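Local coordinates for protein myroilysin (Myroides profundi, PDB 5CZW) that probably cleaves proteins as a zinc-dependent metalloendopeptidase of the astacin family, kept latent by its propeptide, at residues Y67-F81 and F131-M145. The protein carries 1 engineered substitution. Residues are numbered along the deposited sequence; the frame is centred on the assembly and turned at random.
With ZN (zinc ion), chain B.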
ATOM      1  N   TYR A  67       3.007   0.163 -14.046  1.00 11.39           N
ATOM      2  CA  TYR A  67       2.938  -1.086 -13.228  1.00 10.39           C
ATOM      3  C   TYR A  67       1.498  -1.345 -12.711  1.00  9.64           C
ATOM      4  O   TYR A  67       1.061  -2.483 -12.638  1.00 11.59           O
ATOM      5  CB  TYR A  67       4.000  -0.994 -12.167  1.00 10.89           C
ATOM      6  CG  TYR A  67       5.386  -1.177 -12.732  1.00 12.63           C
ATOM      7  CD1 TYR A  67       5.709  -2.368 -13.315  1.00 14.68           C
ATOM      8  CD2 TYR A  67       6.318  -0.186 -12.661  1.00 13.24           C
ATOM      9  CE1 TYR A  67       6.930  -2.587 -13.847  1.00 15.42           C
ATOM     10  CE2 TYR A  67       7.572  -0.373 -13.237  1.00 14.85           C
ATOM     11  CZ  TYR A  67       7.849  -1.607 -13.807  1.00 15.90           C
ATOM     12  OH  TYR A  67       9.104  -1.816 -14.362  1.00 19.61           O
ATOM     13  N   ALA A  68       0.719  -0.302 -12.441  1.00 10.26           N
ATOM     14  CA  ALA A  68      -0.671  -0.422 -11.945  1.00  9.26           C
ATOM     15  C   ALA A  68      -1.435  -1.267 -12.957  1.00  9.10           C
ATOM     16  O   ALA A  68      -2.197  -2.180 -12.642  1.00  8.63           O
ATOM     17  CB  ALA A  68      -1.306   0.949 -11.831  1.00  8.38           C
ATOM     18  N   GLN A  69      -1.219  -0.941 -14.245  1.00  9.41           N
ATOM     19  CA  GLN A  69      -1.990  -1.532 -15.301  1.00 11.68           C
ATOM     20  C   GLN A  69      -1.606  -2.964 -15.557  1.00 12.28           C
ATOM     21  O   GLN A  69      -2.395  -3.685 -16.218  1.00 11.50           O
ATOM     22  CB  GLN A  69      -1.877  -0.668 -16.571  1.00 12.29           C
ATOM     23  CG  GLN A  69      -2.472   0.697 -16.295  1.00 14.31           C
ATOM     24  CD  GLN A  69      -2.645   1.586 -17.514  1.00 16.91           C
ATOM     25  OE1 GLN A  69      -1.728   1.730 -18.326  1.00 18.77           O
ATOM     26  NE2 GLN A  69      -3.794   2.268 -17.578  1.00 18.62           N
ATOM     27  N   GLU A  70      -0.579  -3.464 -14.933  1.00 12.18           N
ATOM     28  CA  GLU A  70      -0.268  -4.877 -15.026  1.00 14.08           C
ATOM     29  C   GLU A  70      -1.420  -5.752 -14.484  1.00 12.25           C
ATOM     30  O   GLU A  70      -1.653  -6.794 -14.944  1.00 13.51           O
ATOM     31  CB  GLU A  70       0.982  -5.189 -14.213  1.00 17.84           C
ATOM     32  CG  GLU A  70       2.227  -5.207 -15.005  1.00 23.54           C
ATOM     33  CD  GLU A  70       2.288  -6.400 -16.025  1.00 35.26           C
ATOM     34  OE1 GLU A  70       2.795  -6.178 -17.089  1.00 34.91           O
ATOM     35  OE2 GLU A  70       1.819  -7.571 -15.789  1.00 37.41           O
ATOM     36  N   TRP A  71      -2.102  -5.325 -13.451  1.00 10.94           N
ATOM     37  CA  TRP A  71      -3.159  -6.111 -12.906  1.00 10.02           C
ATOM     38  C   TRP A  71      -4.276  -6.439 -13.933  1.00 11.79           C
ATOM     39  O   TRP A  71      -4.902  -7.481 -13.832  1.00 11.33           O
ATOM     40  CB  TRP A  71      -3.850  -5.303 -11.796  1.00 10.49           C
ATOM     41  CG  TRP A  71      -3.103  -5.369 -10.517  1.00  9.43           C
ATOM     42  CD1 TRP A  71      -2.414  -4.323  -9.948  1.00  8.37           C
ATOM     43  CD2 TRP A  71      -2.989  -6.477  -9.625  1.00  9.60           C
ATOM     44  NE1 TRP A  71      -1.893  -4.743  -8.745  1.00  8.97           N
ATOM     45  CE2 TRP A  71      -2.255  -6.038  -8.502  1.00  8.79           C
ATOM     46  CE3 TRP A  71      -3.515  -7.772  -9.615  1.00 10.45           C
ATOM     47  CZ2 TRP A  71      -1.976  -6.886  -7.410  1.00  8.50           C
ATOM     48  CZ3 TRP A  71      -3.275  -8.614  -8.501  1.00  9.42           C
ATOM     49  CH2 TRP A  71      -2.481  -8.100  -7.381  1.00  9.40           C
ATOM     50  N   SER A  72      -4.453  -5.552 -14.902  1.00 11.60           N
ATOM     51  CA  SER A  72      -5.510  -5.772 -15.869  1.00 13.37           C
ATOM     52  C   SER A  72      -5.230  -6.896 -16.825  1.00 14.70           C
ATOM     53  O   SER A  72      -6.162  -7.317 -17.537  1.00 15.28           O
ATOM     54  CB  SER A  72      -5.759  -4.505 -16.629  1.00 13.15           C
ATOM     55  OG  SER A  72      -6.153  -3.522 -15.694  1.00 15.56           O
ATOM     56  N   ASN A  73      -3.986  -7.370 -16.846  1.00 14.86           N
ATOM     57  CA  ASN A  73      -3.709  -8.617 -17.596  1.00 15.81           C
ATOM     58  C   ASN A  73      -4.407  -9.852 -17.072  1.00 15.75           C
ATOM     59  O   ASN A  73      -4.482 -10.884 -17.772  1.00 15.57           O
ATOM     60  CB  ASN A  73      -2.185  -8.778 -17.703  1.00 17.27           C
ATOM     61  CG  ASN A  73      -1.567  -7.694 -18.599  1.00 22.02           C
ATOM     62  OD1 ASN A  73      -2.260  -7.121 -19.486  1.00 25.01           O
ATOM     63  ND2 ASN A  73      -0.315  -7.349 -18.359  1.00 26.32           N
ATOM     64  N   TYR A  74      -4.889  -9.809 -15.841  1.00 14.08           N
ATOM     65  CA  TYR A  74      -5.390 -10.944 -15.138  1.00 14.66           C
ATOM     66  C   TYR A  74      -6.770 -10.672 -14.582  1.00 13.84           C
ATOM     67  O   TYR A  74      -7.594 -11.562 -14.525  1.00 14.10           O
ATOM     68  CB  TYR A  74      -4.399 -11.350 -13.989  1.00 15.90           C
ATOM     69  CG  TYR A  74      -3.020 -11.516 -14.551  1.00 16.84           C
ATOM     70  CD1 TYR A  74      -2.725 -12.662 -15.265  1.00 18.50           C
ATOM     71  CD2 TYR A  74      -2.051 -10.516 -14.447  1.00 17.80           C
ATOM     72  CE1 TYR A  74      -1.477 -12.820 -15.815  1.00 20.58           C
ATOM     73  CE2 TYR A  74      -0.799 -10.705 -14.973  1.00 21.42           C
ATOM     74  CZ  TYR A  74      -0.529 -11.837 -15.686  1.00 20.48           C
ATOM     75  OH  TYR A  74       0.738 -12.009 -16.278  1.00 27.12           O
ATOM     76  N   ALA A  75      -7.019  -9.449 -14.073  1.00 13.30           N
ATOM     77  CA  ALA A  75      -8.309  -9.034 -13.573  1.00 12.87           C
ATOM     78  C   ALA A  75      -9.147  -8.301 -14.653  1.00 12.33           C
ATOM     79  O   ALA A  75      -8.644  -7.517 -15.462  1.00 13.03           O
ATOM     80  CB  ALA A  75      -8.130  -8.029 -12.402  1.00 11.86           C
ATOM     81  N   ASN A  76     -10.442  -8.500 -14.579  1.00 12.75           N
ATOM     82  CA  ASN A  76     -11.360  -7.754 -15.420  1.00 13.41           C
ATOM     83  C   ASN A  76     -11.690  -6.414 -14.757  1.00 11.27           C
ATOM     84  O   ASN A  76     -12.802  -6.148 -14.407  1.00 12.29           O
ATOM     85  CB  ASN A  76     -12.606  -8.597 -15.579  1.00 11.77           C
ATOM     86  CG  ASN A  76     -13.547  -8.065 -16.603  1.00 14.25           C
ATOM     87  OD1 ASN A  76     -13.198  -7.269 -17.403  1.00 14.75           O
ATOM     88  ND2 ASN A  76     -14.754  -8.484 -16.539  1.00 14.65           N
ATOM     89  N   ILE A  77     -10.634  -5.650 -14.479  1.00 12.30           N
ATOM     90  CA  ILE A  77     -10.707  -4.283 -13.901  1.00 13.92           C
ATOM     91  C   ILE A  77      -9.624  -3.515 -14.660  1.00 12.15           C
ATOM     92  O   ILE A  77      -8.558  -4.086 -14.923  1.00 12.96           O
ATOM     93  CB  ILE A  77     -10.334  -4.247 -12.380  1.00 14.11           C
ATOM     94  CG1 ILE A  77     -11.338  -5.014 -11.555  1.00 13.77           C
ATOM     95  CG2 ILE A  77     -10.170  -2.808 -11.822  1.00 14.93           C
ATOM     96  CD1 ILE A  77     -12.754  -4.466 -11.524  1.00 15.21           C
ATOM     97  N   THR A  78      -9.886  -2.269 -15.026  1.00 11.83           N
ATOM     98  CA  THR A  78      -9.007  -1.354 -15.705  1.00 14.22           C
ATOM     99  C   THR A  78      -8.911  -0.073 -14.864  1.00 13.51           C
ATOM    100  O   THR A  78      -9.892   0.305 -14.193  1.00 14.95           O
ATOM    101  CB  THR A  78      -9.628  -0.959 -17.097  1.00 16.16           C
ATOM    102  OG1 THR A  78      -9.674  -2.150 -17.904  1.00 23.14           O
ATOM    103  CG2 THR A  78      -8.746  -0.012 -17.872  1.00 20.80           C
ATOM    104  N   PHE A  79      -7.766   0.582 -14.965  1.00 12.94           N
ATOM    105  CA  PHE A  79      -7.505   1.868 -14.322  1.00 11.69           C
ATOM    106  C   PHE A  79      -7.364   2.907 -15.427  1.00 11.74           C
ATOM    107  O   PHE A  79      -6.556   2.759 -16.352  1.00 13.26           O
ATOM    108  CB  PHE A  79      -6.227   1.813 -13.589  1.00 11.98           C
ATOM    109  CG  PHE A  79      -6.234   0.827 -12.475  1.00 10.99           C
ATOM    110  CD1 PHE A  79      -7.114   1.044 -11.421  1.00 10.60           C
ATOM    111  CD2 PHE A  79      -5.425  -0.321 -12.429  1.00 11.25           C
ATOM    112  CE1 PHE A  79      -7.137   0.180 -10.352  1.00 11.51           C
ATOM    113  CE2 PHE A  79      -5.462  -1.206 -11.332  1.00 10.44           C
ATOM    114  CZ  PHE A  79      -6.358  -0.980 -10.327  1.00 10.51           C
ATOM    115  N   ASN A  80      -8.218   3.913 -15.341  1.00 11.30           N
ATOM    116  CA  ASN A  80      -8.211   5.039 -16.269  1.00 11.22           C
ATOM    117  C   ASN A  80      -7.573   6.199 -15.560  1.00 10.93           C
ATOM    118  O   ASN A  80      -8.143   6.760 -14.638  1.00 10.44           O
ATOM    119  CB  ASN A  80      -9.672   5.438 -16.646  1.00 10.77           C
ATOM    120  CG  ASN A  80      -9.705   6.560 -17.707  1.00 11.19           C
ATOM    121  OD1 ASN A  80      -8.656   6.864 -18.317  1.00 12.49           O
ATOM    122  ND2 ASN A  80     -10.876   7.172 -17.927  1.00 10.94           N
ATOM    123  N   PHE A  81      -6.360   6.584 -15.991  1.00 11.18           N
ATOM    124  CA  PHE A  81      -5.614   7.693 -15.380  1.00 11.41           C
ATOM    125  C   PHE A  81      -6.062   9.023 -15.965  1.00 13.30           C
ATOM    126  O   PHE A  81      -5.868   9.233 -17.176  1.00 15.31           O
ATOM    127  CB  PHE A  81      -4.126   7.510 -15.548  1.00 11.85           C
ATOM    128  CG  PHE A  81      -3.546   6.440 -14.672  1.00 13.40           C
ATOM    129  CD1 PHE A  81      -3.754   5.083 -14.905  1.00 14.02           C
ATOM    130  CD2 PHE A  81      -2.959   6.773 -13.472  1.00 12.47           C
ATOM    131  CE1 PHE A  81      -3.247   4.089 -14.015  1.00 13.27           C
ATOM    132  CE2 PHE A  81      -2.436   5.783 -12.604  1.00 14.53           C
ATOM    133  CZ  PHE A  81      -2.569   4.462 -12.896  1.00 13.32           C
ATOM    134  N   PHE A 131       9.814  -0.054  -8.246  1.00 11.64           N
ATOM    135  CA  PHE A 131       8.532   0.467  -8.715  1.00  9.49           C
ATOM    136  C   PHE A 131       7.536  -0.678  -8.855  1.00  9.11           C
ATOM    137  O   PHE A 131       6.367  -0.591  -8.411  1.00  9.58           O
ATOM    138  CB  PHE A 131       8.575   1.214 -10.038  1.00  9.92           C
ATOM    139  CG  PHE A 131       9.136   2.611  -9.998  1.00 11.55           C
ATOM    140  CD1 PHE A 131       8.417   3.675  -9.421  1.00 11.40           C
ATOM    141  CD2 PHE A 131      10.321   2.907 -10.659  1.00 13.61           C
ATOM    142  CE1 PHE A 131       8.930   4.984  -9.423  1.00 12.67           C
ATOM    143  CE2 PHE A 131      10.803   4.199 -10.667  1.00 13.30           C
ATOM    144  CZ  PHE A 131      10.110   5.248 -10.066  1.00 12.65           C
ATOM    145  N   SER A 132       7.965  -1.750  -9.489  1.00  9.52           N
ATOM    146  CA  SER A 132       7.102  -2.873  -9.746  1.00 10.69           C
ATOM    147  C   SER A 132       6.576  -3.456  -8.424  1.00 10.58           C
ATOM    148  O   SER A 132       5.340  -3.674  -8.231  1.00 11.82           O
ATOM    149  CB  SER A 132       7.856  -3.995 -10.535  1.00 12.01           C
ATOM    150  OG  SER A 132       6.956  -5.102 -10.786  1.00 14.90           O
ATOM    151  N   ARG A 133       7.450  -3.702  -7.516  1.00 10.07           N
ATOM    152  CA  ARG A 133       7.032  -4.245  -6.245  1.00 12.15           C
ATOM    153  C   ARG A 133       6.000  -3.378  -5.518  1.00 10.96           C
ATOM    154  O   ARG A 133       4.953  -3.846  -5.087  1.00 11.96           O
ATOM    155  CB  ARG A 133       8.267  -4.440  -5.330  1.00 14.98           C
ATOM    156  CG  ARG A 133       7.978  -5.033  -3.942  1.00 18.04           C
ATOM    157  CD  ARG A 133       9.236  -5.118  -3.083  1.00 21.76           C
ATOM    158  NE  ARG A 133       9.641  -3.846  -2.563  1.00 25.73           N
ATOM    159  CZ  ARG A 133       9.378  -3.380  -1.342  1.00 25.92           C
ATOM    160  NH1 ARG A 133       8.710  -4.073  -0.475  1.00 26.79           N
ATOM    161  NH2 ARG A 133       9.801  -2.201  -1.018  1.00 22.05           N
ATOM    162  N   THR A 134       6.344  -2.132  -5.380  1.00  9.54           N
ATOM    163  CA  THR A 134       5.535  -1.270  -4.467  1.00  9.14           C
ATOM    164  C   THR A 134       4.224  -0.794  -5.202  1.00  8.55           C
ATOM    165  O   THR A 134       3.121  -0.770  -4.583  1.00  7.22           O
ATOM    166  CB  THR A 134       6.376  -0.146  -3.930  1.00  9.81           C
ATOM    167  OG1 THR A 134       7.332  -0.714  -3.010  1.00 12.13           O
ATOM    168  CG2 THR A 134       5.522   0.937  -3.202  1.00  9.73           C
ATOM    169  N   VAL A 135       4.316  -0.527  -6.519  1.00  7.72           N
ATOM    170  CA  VAL A 135       3.131  -0.077  -7.234  1.00  7.32           C
ATOM    171  C   VAL A 135       2.143  -1.247  -7.334  1.00  7.23           C
ATOM    172  O   VAL A 135       0.945  -1.114  -6.992  1.00  7.04           O
ATOM    173  CB  VAL A 135       3.420   0.498  -8.622  1.00  7.37           C
ATOM    174  CG1 VAL A 135       2.148   0.791  -9.361  1.00  8.22           C
ATOM    175  CG2 VAL A 135       4.265   1.738  -8.441  1.00  7.88           C
ATOM    176  N   ILE A 136       2.581  -2.398  -7.823  1.00  7.21           N
ATOM    177  CA  ILE A 136       1.669  -3.525  -7.948  1.00  8.21           C
ATOM    178  C   ILE A 136       1.092  -3.866  -6.579  1.00  7.35           C
ATOM    179  O   ILE A 136      -0.090  -4.088  -6.488  1.00  6.81           O
ATOM    180  CB  ILE A 136       2.351  -4.760  -8.601  1.00  9.64           C
ATOM    181  CG1 ILE A 136       2.860  -4.338  -9.982  1.00 10.45           C
ATOM    182  CG2 ILE A 136       1.418  -5.943  -8.704  1.00 10.36           C
ATOM    183  CD1 ILE A 136       3.395  -5.454 -10.822  1.00 11.04           C
ATOM    184  N   HIS A 137       1.907  -3.864  -5.554  1.00  7.60           N
ATOM    185  CA  HIS A 137       1.402  -4.130  -4.209  1.00  7.11           C
ATOM    186  C   HIS A 137       0.259  -3.183  -3.733  1.00  6.52           C
ATOM    187  O   HIS A 137      -0.775  -3.621  -3.300  1.00  7.96           O
ATOM    188  CB  HIS A 137       2.579  -4.084  -3.274  1.00  7.81           C
ATOM    189  CG  HIS A 137       2.263  -4.430  -1.869  1.00  7.36           C
ATOM    190  ND1 HIS A 137       2.488  -5.684  -1.395  1.00  8.24           N
ATOM    191  CD2 HIS A 137       1.850  -3.692  -0.821  1.00  8.56           C
ATOM    192  CE1 HIS A 137       2.178  -5.737  -0.140  1.00 10.28           C
ATOM    193  NE2 HIS A 137       1.850  -4.533   0.244  1.00  7.11           N
ATOM    194  N   GLU A 138       0.510  -1.898  -3.847  1.00  6.14           N
ATOM    195  CA  GLU A 138      -0.506  -0.947  -3.423  1.00  7.04           C
ATOM    196  C   GLU A 138      -1.725  -1.021  -4.232  1.00  7.11           C
ATOM    197  O   GLU A 138      -2.845  -0.893  -3.690  1.00  7.10           O
ATOM    198  CB  GLU A 138       0.051   0.511  -3.368  1.00  7.13           C
ATOM    199  CG  GLU A 138       1.155   0.776  -2.311  1.00  8.09           C
ATOM    200  CD  GLU A 138       0.861   0.279  -0.888  1.00  8.38           C
ATOM    201  OE1 GLU A 138      -0.294   0.139  -0.489  1.00  9.27           O
ATOM    202  OE2 GLU A 138       1.908   0.046  -0.154  1.00  8.87           O
ATOM    203  N   PHE A 139      -1.578  -1.251  -5.572  1.00  8.54           N
ATOM    204  CA  PHE A 139      -2.773  -1.483  -6.397  1.00  8.33           C
ATOM    205  C   PHE A 139      -3.518  -2.765  -6.096  1.00  8.30           C
ATOM    206  O   PHE A 139      -4.769  -2.862  -6.276  1.00  9.95           O
ATOM    207  CB  PHE A 139      -2.469  -1.214  -7.891  1.00  8.40           C
ATOM    208  CG  PHE A 139      -2.563   0.257  -8.243  1.00  8.44           C
ATOM    209  CD1 PHE A 139      -1.417   1.077  -8.076  1.00  8.55           C
ATOM    210  CD2 PHE A 139      -3.713   0.897  -8.629  1.00  8.74           C
ATOM    211  CE1 PHE A 139      -1.472   2.478  -8.327  1.00  8.45           C
ATOM    212  CE2 PHE A 139      -3.733   2.278  -8.939  1.00  8.83           C
ATOM    213  CZ  PHE A 139      -2.599   3.049  -8.764  1.00  8.89           C
ATOM    214  N   GLY A 140      -2.801  -3.751  -5.525  1.00  8.48           N
ATOM    215  CA  GLY A 140      -3.435  -4.968  -5.006  1.00  7.79           C
ATOM    216  C   GLY A 140      -4.365  -4.609  -3.877  1.00  7.20           C
ATOM    217  O   GLY A 140      -5.523  -5.024  -3.853  1.00  8.78           O
ATOM    218  N   HIS A 141      -3.922  -3.816  -2.904  1.00  6.10           N
ATOM    219  CA  HIS A 141      -4.827  -3.335  -1.912  1.00  5.75           C
ATOM    220  C   HIS A 141      -5.915  -2.535  -2.549  1.00  6.29           C
ATOM    221  O   HIS A 141      -7.096  -2.693  -2.088  1.00  6.29           O
ATOM    222  CB  HIS A 141      -4.065  -2.384  -0.990  1.00  5.48           C
ATOM    223  CG  HIS A 141      -3.041  -3.002  -0.098  1.00  5.91           C
ATOM    224  ND1 HIS A 141      -3.249  -4.108   0.668  1.00  7.11           N
ATOM    225  CD2 HIS A 141      -1.810  -2.596   0.202  1.00  6.74           C
ATOM    226  CE1 HIS A 141      -2.167  -4.429   1.328  1.00  7.57           C
ATOM    227  NE2 HIS A 141      -1.352  -3.458   1.113  1.00  5.82           N
ATOM    228  N   ALA A 142      -5.646  -1.712  -3.575  1.00  6.39           N
ATOM    229  CA  ALA A 142      -6.729  -0.917  -4.225  1.00  7.63           C
ATOM    230  C   ALA A 142      -7.861  -1.780  -4.862  1.00  9.10           C
ATOM    231  O   ALA A 142      -9.030  -1.342  -4.973  1.00  9.04           O
ATOM    232  CB  ALA A 142      -6.193   0.103  -5.222  1.00  8.41           C
ATOM    233  N   LEU A 143      -7.501  -3.031  -5.219  1.00  7.98           N
ATOM    234  CA  LEU A 143      -8.452  -4.029  -5.695  1.00  9.26           C
ATOM    235  C   LEU A 143      -9.123  -4.874  -4.656  1.00  9.30           C
ATOM    236  O   LEU A 143     -10.040  -5.622  -4.960  1.00 10.36           O
ATOM    237  CB  LEU A 143      -7.788  -4.902  -6.733  1.00 10.35           C
ATOM    238  CG  LEU A 143      -7.247  -4.250  -7.978  1.00 10.35           C
ATOM    239  CD1 LEU A 143      -6.337  -5.168  -8.790  1.00 12.23           C
ATOM    240  CD2 LEU A 143      -8.456  -3.818  -8.835  1.00 12.63           C
ATOM    241  N   GLY A 144      -8.640  -4.737  -3.443  1.00  9.06           N
ATOM    242  CA  GLY A 144      -9.188  -5.363  -2.281  1.00  9.46           C
ATOM    243  C   GLY A 144      -8.380  -6.431  -1.607  1.00 10.61           C
ATOM    244  O   GLY A 144      -8.853  -7.066  -0.625  1.00 13.18           O
ATOM    245  N   MET A 145      -7.165  -6.624  -2.044  1.00 10.96           N
ATOM    246  CA  MET A 145      -6.348  -7.626  -1.407  1.00 12.35           C
ATOM    247  C   MET A 145      -5.749  -7.160  -0.099  1.00 10.92           C
ATOM    248  O   MET A 145      -5.432  -6.037   0.016  1.00 11.33           O
ATOM    249  CB  MET A 145      -5.252  -8.035  -2.358  1.00 16.03           C
ATOM    250  CG  MET A 145      -5.870  -8.898  -3.477  1.00 20.34           C
ATOM    251  SD  MET A 145      -4.713  -9.699  -4.523  1.00 24.21           S
ATOM    252  CE  MET A 145      -4.240 -11.097  -3.531  1.00 23.51           C
TER
HETATM  253 ZN    ZN B 301       0.608  -3.514   1.906  1.00 16.66          ZN
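Trp71 packs against the C-terminal half of the helix 131-143, from Ile136 to Leu143. Trp71 CB and CG pack on Leu143 CD1, which sits over one face of the five-membered ring, 3.9 Å from its centroid. Trp71 CD1 faces Phe139 CB, and Trp71 NE1 donates to Ile136 O at 3.0 Å, in the ring plane and on a carbonyl lone pair, bent to 148° at the hydrogen. That oxygen also accepts from Gly140 N. Farther out, Trp71 CZ2 reaches Gly140 CA at 3.4 Å, and Trp71 CH2 touches Met145 SD at 4.0 Å, an oblique Met-aromatic contact. This helix carries the HExxH zinc motif of the astacin-type metzincins: His137 and His141 leave it on the side facing away from 67-81 and bind the zinc through NE2, and His147 and Cys23 complete the site. Ala68 CB rests over the centre of the Phe139 ring, 3.6 Å from the centroid, while the edge of that ring points at the face of Phe79 in a T-shaped pair with planes at 69°. Leu143 CD2 fits against Ile77 CG2 at 3.6 Å. At the N-terminal end of 131-145, Ser132 CB covers one face of the Tyr67 ring, its OG bonded to Ser222 O.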